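Glycosylation Associate Protein 3 (Streptococcus agalactiae serotype V, PDB 6OYC) probably acts within the Gap123 complex, a sugar-binding assembly linked to glycosylation and accessory Sec export of a streptococcal surface protein. Local coordinates at residues Ile307-Gly310 with Asn311-Leu314; Leu168-Lys171 with Lys172-Val175; Tyr292-Val295 with Ser296-Ser299. All coordinates share one frame; numbering follows the deposited sequence.

Interaction 1: residues Ile307-Gly310 with Asn311-Leu314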
loop_
_atom_site.group_PDB
_atom_site.type_symbol
_atom_site.label_atom_id
_atom_site.label_comp_id
_atom_site.label_asym_id
_atom_site.label_seq_id
_atom_site.Cartn_x
_atom_site.Cartn_y
_atom_site.Cartn_z
ATOM N N ILE C 307 -5.270 -3.809 10.256
ATOM C CA ILE C 307 -6.547 -3.335 9.726
ATOM C C ILE C 307 -7.196 -2.293 10.623
ATOM O O ILE C 307 -8.229 -1.721 10.243
ATOM C CB ILE C 307 -7.523 -4.497 9.451
ATOM C CG1 ILE C 307 -8.030 -5.095 10.748
ATOM C CG2 ILE C 307 -6.852 -5.578 8.598
ATOM C CD1 ILE C 307 -8.684 -6.462 10.589
ATOM N N LEU C 308 -6.622 -2.013 11.790
ATOM C CA LEU C 308 -7.109 -0.917 12.615
ATOM C C LEU C 308 -6.988 0.415 11.879
ATOM O O LEU C 308 -6.067 0.631 11.087
ATOM C CB LEU C 308 -6.314 -0.842 13.921
ATOM C CG LEU C 308 -6.368 -2.081 14.819
ATOM C CD1 LEU C 308 -5.510 -1.887 16.060
ATOM C CD2 LEU C 308 -7.799 -2.373 15.189
ATOM N N SER C 309 -7.914 1.334 12.169
ATOM C CA SER C 309 -7.763 2.727 11.736
ATOM C C SER C 309 -6.787 3.419 12.688
ATOM O O SER C 309 -7.153 4.253 13.523
ATOM C CB SER C 309 -9.108 3.443 11.700
ATOM O OG SER C 309 -10.065 2.695 10.968
ATOM N N GLY C 310 -5.514 3.037 12.550
ATOM C CA GLY C 310 -4.483 3.506 13.451
ATOM C C GLY C 310 -4.263 5.005 13.429
ATOM O O GLY C 310 -3.809 5.565 14.432
ATOM N N ASN C 311 -4.581 5.665 12.316
ATOM C CA ASN C 311 -4.472 7.120 12.255
ATOM C C ASN C 311 -5.301 7.780 13.348
ATOM O O ASN C 311 -4.893 8.799 13.920
ATOM C CB ASN C 311 -4.911 7.612 10.879
ATOM C CG ASN C 311 -6.397 7.470 10.663
ATOM O OD1 ASN C 311 -7.116 8.457 10.541
ATOM N ND2 ASN C 311 -6.870 6.235 10.630
ATOM N N GLU C 312 -6.453 7.194 13.680
ATOM C CA GLU C 312 -7.282 7.737 14.751
ATOM C C GLU C 312 -6.641 7.611 16.121
ATOM O O GLU C 312 -7.268 8.010 17.106
ATOM C CB GLU C 312 -8.654 7.059 14.743
ATOM C CG GLU C 312 -9.412 7.345 13.472
ATOM C CD GLU C 312 -10.682 6.533 13.349
ATOM O OE1 GLU C 312 -11.349 6.634 12.295
ATOM O OE2 GLU C 312 -11.015 5.790 14.298
ATOM N N HIS C 313 -5.432 7.060 16.215
ATOM C CA HIS C 313 -4.698 7.009 17.474
ATOM C C HIS C 313 -3.791 8.211 17.686
ATOM O O HIS C 313 -3.226 8.353 18.777
ATOM C CB HIS C 313 -3.816 5.756 17.561
ATOM C CG HIS C 313 -4.559 4.470 17.406
ATOM N ND1 HIS C 313 -3.926 3.247 17.429
ATOM C CD2 HIS C 313 -5.876 4.213 17.223
ATOM C CE1 HIS C 313 -4.821 2.292 17.268
ATOM N NE2 HIS C 313 -6.010 2.850 17.137
ATOM N N LEU C 314 -3.599 9.043 16.667
ATOM C CA LEU C 314 -2.632 10.128 16.789
ATOM C C LEU C 314 -2.875 11.061 17.980
ATOM O O LEU C 314 -1.880 11.556 18.538
ATOM C CB LEU C 314 -2.591 10.914 15.473
ATOM C CG LEU C 314 -1.817 10.217 14.359
ATOM C CD1 LEU C 314 -1.935 10.979 13.059
ATOM C CD2 LEU C 314 -0.370 10.063 14.781
HETATM O O HOH W 1 -12.402 4.452 10.876
#

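Interaction 2: residues Leu168-Lys171 with Lys172-Val175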
loop_
_atom_site.group_PDB
_atom_site.type_symbol
_atom_site.label_atom_id
_atom_site.label_comp_id
_atom_site.label_asym_id
_atom_site.label_seq_id
_atom_site.Cartn_x
_atom_site.Cartn_y
_atom_site.Cartn_z
ATOM N N LEU C 168 5.167 10.571 9.229
ATOM C CA LEU C 168 5.295 9.657 8.099
ATOM C C LEU C 168 3.891 9.263 7.650
ATOM O O LEU C 168 3.160 8.600 8.392
ATOM C CB LEU C 168 6.123 8.439 8.504
ATOM C CG LEU C 168 7.635 8.396 8.231
ATOM C CD1 LEU C 168 8.302 9.719 8.538
ATOM C CD2 LEU C 168 8.316 7.264 9.008
ATOM N N VAL C 169 3.502 9.683 6.451
ATOM C CA VAL C 169 2.149 9.486 5.948
ATOM C C VAL C 169 2.167 8.279 5.012
ATOM O O VAL C 169 2.967 8.230 4.068
ATOM C CB VAL C 169 1.635 10.747 5.229
ATOM C CG1 VAL C 169 0.273 10.500 4.615
ATOM C CG2 VAL C 169 1.595 11.937 6.191
ATOM N N GLU C 170 1.309 7.288 5.288
ATOM C CA GLU C 170 1.209 6.116 4.427
ATOM C C GLU C 170 0.925 6.564 2.999
ATOM O O GLU C 170 0.148 7.496 2.770
ATOM C CB GLU C 170 0.104 5.164 4.911
ATOM C CG GLU C 170 0.250 4.624 6.337
ATOM C CD GLU C 170 1.503 3.769 6.542
ATOM O OE1 GLU C 170 2.056 3.787 7.661
ATOM O OE2 GLU C 170 1.942 3.077 5.592
ATOM N N LYS C 171 1.591 5.909 2.045
ATOM C CA LYS C 171 1.528 6.336 0.652
ATOM C C LYS C 171 0.090 6.414 0.165
ATOM O O LYS C 171 -0.313 7.393 -0.473
ATOM C CB LYS C 171 2.345 5.385 -0.227
ATOM C CG LYS C 171 2.404 5.779 -1.703
ATOM C CD LYS C 171 1.676 4.748 -2.549
ATOM C CE LYS C 171 1.642 5.141 -4.024
ATOM N NZ LYS C 171 0.641 4.328 -4.787
ATOM N N LYS C 172 -0.708 5.390 0.467
ATOM C CA LYS C 172 -2.096 5.404 0.031
ATOM C C LYS C 172 -2.904 6.503 0.707
ATOM O O LYS C 172 -3.933 6.915 0.161
ATOM C CB LYS C 172 -2.721 4.037 0.269
ATOM C CG LYS C 172 -1.948 2.920 -0.417
ATOM C CD LYS C 172 -2.503 1.589 0.016
ATOM C CE LYS C 172 -1.674 0.411 -0.436
ATOM N NZ LYS C 172 -2.295 -0.835 0.139
ATOM N N ASP C 173 -2.454 7.004 1.859
ATOM C CA ASP C 173 -3.119 8.133 2.489
ATOM C C ASP C 173 -2.652 9.468 1.939
ATOM O O ASP C 173 -3.397 10.447 2.029
ATOM C CB ASP C 173 -2.874 8.155 3.997
ATOM C CG ASP C 173 -3.619 7.079 4.734
ATOM O OD1 ASP C 173 -4.610 6.532 4.196
ATOM O OD2 ASP C 173 -3.192 6.779 5.869
ATOM N N SER C 174 -1.420 9.539 1.421
ATOM C CA SER C 174 -0.865 10.826 1.017
ATOM C C SER C 174 -1.664 11.420 -0.129
ATOM O O SER C 174 -1.881 12.633 -0.189
ATOM C CB SER C 174 0.608 10.672 0.630
ATOM O OG SER C 174 0.767 9.921 -0.565
ATOM N N VAL C 175 -2.156 10.566 -1.012
ATOM C CA VAL C 175 -2.974 10.943 -2.156
ATOM C C VAL C 175 -4.219 11.704 -1.703
ATOM O O VAL C 175 -4.900 12.326 -2.523
ATOM C CB VAL C 175 -3.311 9.670 -2.952
ATOM C CG1 VAL C 175 -4.068 9.965 -4.232
ATOM C CG2 VAL C 175 -2.017 8.881 -3.263
#

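Interaction 3: residues Tyr292-Val295 with Ser296-Ser299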
loop_
_atom_site.group_PDB
_atom_site.type_symbol
_atom_site.label_atom_id
_atom_site.label_comp_id
_atom_site.label_asym_id
_atom_site.label_seq_id
_atom_site.Cartn_x
_atom_site.Cartn_y
_atom_site.Cartn_z
ATOM N N TYR C 292 2.775 4.516 21.422
ATOM C CA TYR C 292 1.546 5.169 21.846
ATOM C C TYR C 292 0.345 4.421 21.274
ATOM O O TYR C 292 0.479 3.579 20.384
ATOM C CB TYR C 292 1.525 6.637 21.404
ATOM C CG TYR C 292 1.355 6.832 19.914
ATOM C CD1 TYR C 292 2.437 6.680 19.037
ATOM C CD2 TYR C 292 0.110 7.164 19.378
ATOM C CE1 TYR C 292 2.272 6.866 17.668
ATOM C CE2 TYR C 292 -0.062 7.340 18.036
ATOM C CZ TYR C 292 1.013 7.190 17.174
ATOM O OH TYR C 292 0.815 7.372 15.815
ATOM N N GLY C 293 -0.838 4.732 21.791
ATOM C CA GLY C 293 -2.080 4.255 21.203
ATOM C C GLY C 293 -2.666 3.061 21.926
ATOM O O GLY C 293 -2.205 2.631 22.981
ATOM N N LEU C 294 -3.688 2.485 21.293
ATOM C CA LEU C 294 -4.508 1.454 21.923
ATOM C C LEU C 294 -3.861 0.074 21.935
ATOM O O LEU C 294 -4.149 -0.716 22.842
ATOM C CB LEU C 294 -5.852 1.366 21.204
ATOM C CG LEU C 294 -6.570 2.704 21.260
ATOM C CD1 LEU C 294 -7.697 2.756 20.270
ATOM C CD2 LEU C 294 -7.070 2.946 22.680
ATOM N N VAL C 295 -3.017 -0.240 20.942
ATOM C CA VAL C 295 -2.573 -1.619 20.739
ATOM C C VAL C 295 -1.842 -2.136 21.969
ATOM O O VAL C 295 -2.061 -3.272 22.406
ATOM C CB VAL C 295 -1.702 -1.726 19.468
ATOM C CG1 VAL C 295 -1.068 -3.096 19.362
ATOM C CG2 VAL C 295 -2.534 -1.472 18.231
ATOM N N SER C 296 -0.967 -1.315 22.551
ATOM C CA SER C 296 -0.241 -1.732 23.748
ATOM C C SER C 296 -1.166 -1.945 24.946
ATOM O O SER C 296 -0.764 -2.598 25.910
ATOM C CB SER C 296 0.830 -0.698 24.100
ATOM O OG SER C 296 0.256 0.595 24.230
ATOM N N GLU C 297 -2.391 -1.424 24.907
ATOM C CA GLU C 297 -3.339 -1.600 26.001
ATOM C C GLU C 297 -4.256 -2.807 25.827
ATOM O O GLU C 297 -4.948 -3.180 26.781
ATOM C CB GLU C 297 -4.187 -0.331 26.167
ATOM C CG GLU C 297 -3.374 0.887 26.612
ATOM C CD GLU C 297 -4.242 2.073 27.006
ATOM O OE1 GLU C 297 -5.207 2.390 26.276
ATOM O OE2 GLU C 297 -3.950 2.696 28.049
ATOM N N ASN C 298 -4.281 -3.428 24.643
ATOM C CA ASN C 298 -5.159 -4.573 24.368
ATOM C C ASN C 298 -4.381 -5.541 23.475
ATOM O O ASN C 298 -4.399 -5.418 22.246
ATOM C CB ASN C 298 -6.454 -4.105 23.720
ATOM C CG ASN C 298 -7.529 -5.193 23.666
ATOM O OD1 ASN C 298 -7.263 -6.385 23.882
ATOM N ND2 ASN C 298 -8.763 -4.775 23.367
ATOM N N SER C 299 -3.683 -6.496 24.101
ATOM C CA SER C 299 -2.839 -7.409 23.339
ATOM C C SER C 299 -3.645 -8.260 22.367
ATOM O O SER C 299 -3.080 -8.743 21.384
ATOM C CB SER C 299 -2.026 -8.304 24.279
ATOM O OG SER C 299 -2.793 -9.373 24.809
#

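Interaction 1: residues Ile307-Gly310 with Asn311-Leu314
The imidazole of H313 folds back against G310, the residue that the contact buries most deeply. With its CG anti to the carbonyl carbon (chi1 -57°), the ring swings toward the start of the 3-10 turn and presents a face to the glycine. G310 CA stands 3.9 Å from the H313 ring centroid and just 2° off the ring normal, a CH-pi contact made by a backbone carbon, which sits over the centre of the ring. The same pair is tied along the main chain, where H313 N donates to G310 O over 2.8 Å. At the rim of the ring, near its plane, L308 CD1 approaches H313 CE1 to 4.4 Å.

S309 is the second main contributor. It is the centre of an inverse gamma turn, and its carbonyl then opens the 3-10 turn: E312 N donates to S309 O at 3.0 Å. E312, extended beyond CG, runs its carboxylate alongside the serine, with CD 3.8 Å from S309 CB. One water joins their polar ends, lying 2.9 Å from S309 OG and donating to E312 OE1 at 2.8 Å. N311 meanwhile leans on the loop residues I180 and E181.

The chemistry divides in two. On the buried side, aromatic and backbone CH groups pack closely around an i to i+3 bond; on the exposed side, a serine and a glutamate touch through carbon, while their polar ends meet through the shared water.

Interaction 2: residues Leu168-Lys171 with Lys172-Val175
S174 sets its OG between its own backbone N and carbonyl carbon (chi1 68°), which points the hydroxyl back along the helix to donate to K171 O, 2.8 Å from S174 OG. V169, with CG1 anti to the backbone N (chi1 176°), sends that methyl across the opening turn to lie 3.7 Å from S174 N. That same amide donates to E170 O at 2.9 Å; D173 N adds a weak bond to the same oxygen.

E170 occupies the N-cap position. Its side chain bends at chi2 and runs beside that of D173, with D173 OD2 3.8 Å from E170 CB and the two carboxylates almost perpendicular. E170 OE1 and D173 OD2 stay 6.3 Å apart, and separate partners may ease any repulsion: E170 OE1 accepts from G233 N, while the Y229 hydroxyl is hydrogen-bonded to both D173 OD2 and E170 N. K172 NZ reaches Y8 OH, just past strand 4-7 of the six-stranded antiparallel sheet.

A short helix that starts two residues after a strand of a parallel sheet, here 163-168, with the N-cap in the link, is a familiar arrangement in alpha/beta domains.

Interaction 3: residues Tyr292-Val295 with Ser296-Ser299
E297 packs back over L294 in a short 3-10 turn that follows strand 289-291, an outermost strand of the parallel five-stranded sheet. The turn rests on two i to i+3 bonds. E297 N donates to L294 O at 2.8 Å, and N298 N to V295 O at 3.2 Å.

The glutamate can be traced outward. Its CB sits 3.3 Å from L294 O, the same oxygen that receives its amide. CG lies anti to the carbonyl carbon (chi1 -66°) and therefore remains over the beginning of the turn, 4.2 Å from G293 O and equally far from L294 O. CD continues the extended chain outward, and at the tip OE1 meets L294 CD2 at 4.1 Å, the two side chains approaching each other at a slant. This last touch is loose, a carboxylate oxygen beside a methyl on an exposed surface.

The chain enters the turn through G293, whose backbone angles (phi 100°, psi -170°) are ones that glycine adopts readily. Ahead of it Y292 points the other way, its OH bonded to A228 O and its backbone paired with I251. V295 is buried, unlike L294 and S296, and its side chain touches N302. Just beyond the turn lies a glycerol, probably from the crystallisation liquor, hydrogen-bonded through its O2 to S299 O.

Along the chain the order is interaction 2, 3, 1, and all three belong to the part built on the parallel five-stranded sheet. Interaction 2 follows strand 163-168 within that sheet; interactions 3 and 1 both lie in the chain after its last strand, 289-291. These two are about 11 Å apart between centres and touch: H313 NE2 lies 3.6 Å from L294 CD1, and L308 packs on V295. Interaction 2 touches neither: its nearest atoms are about 5 Å from interaction 1 and about 8 Å from interaction 3, with centres about 13 and 22 Å away. The carboxy-terminal segment thus folds back over its exit from the sheet, while K172 reaches Y8 beside the six-stranded antiparallel sheet.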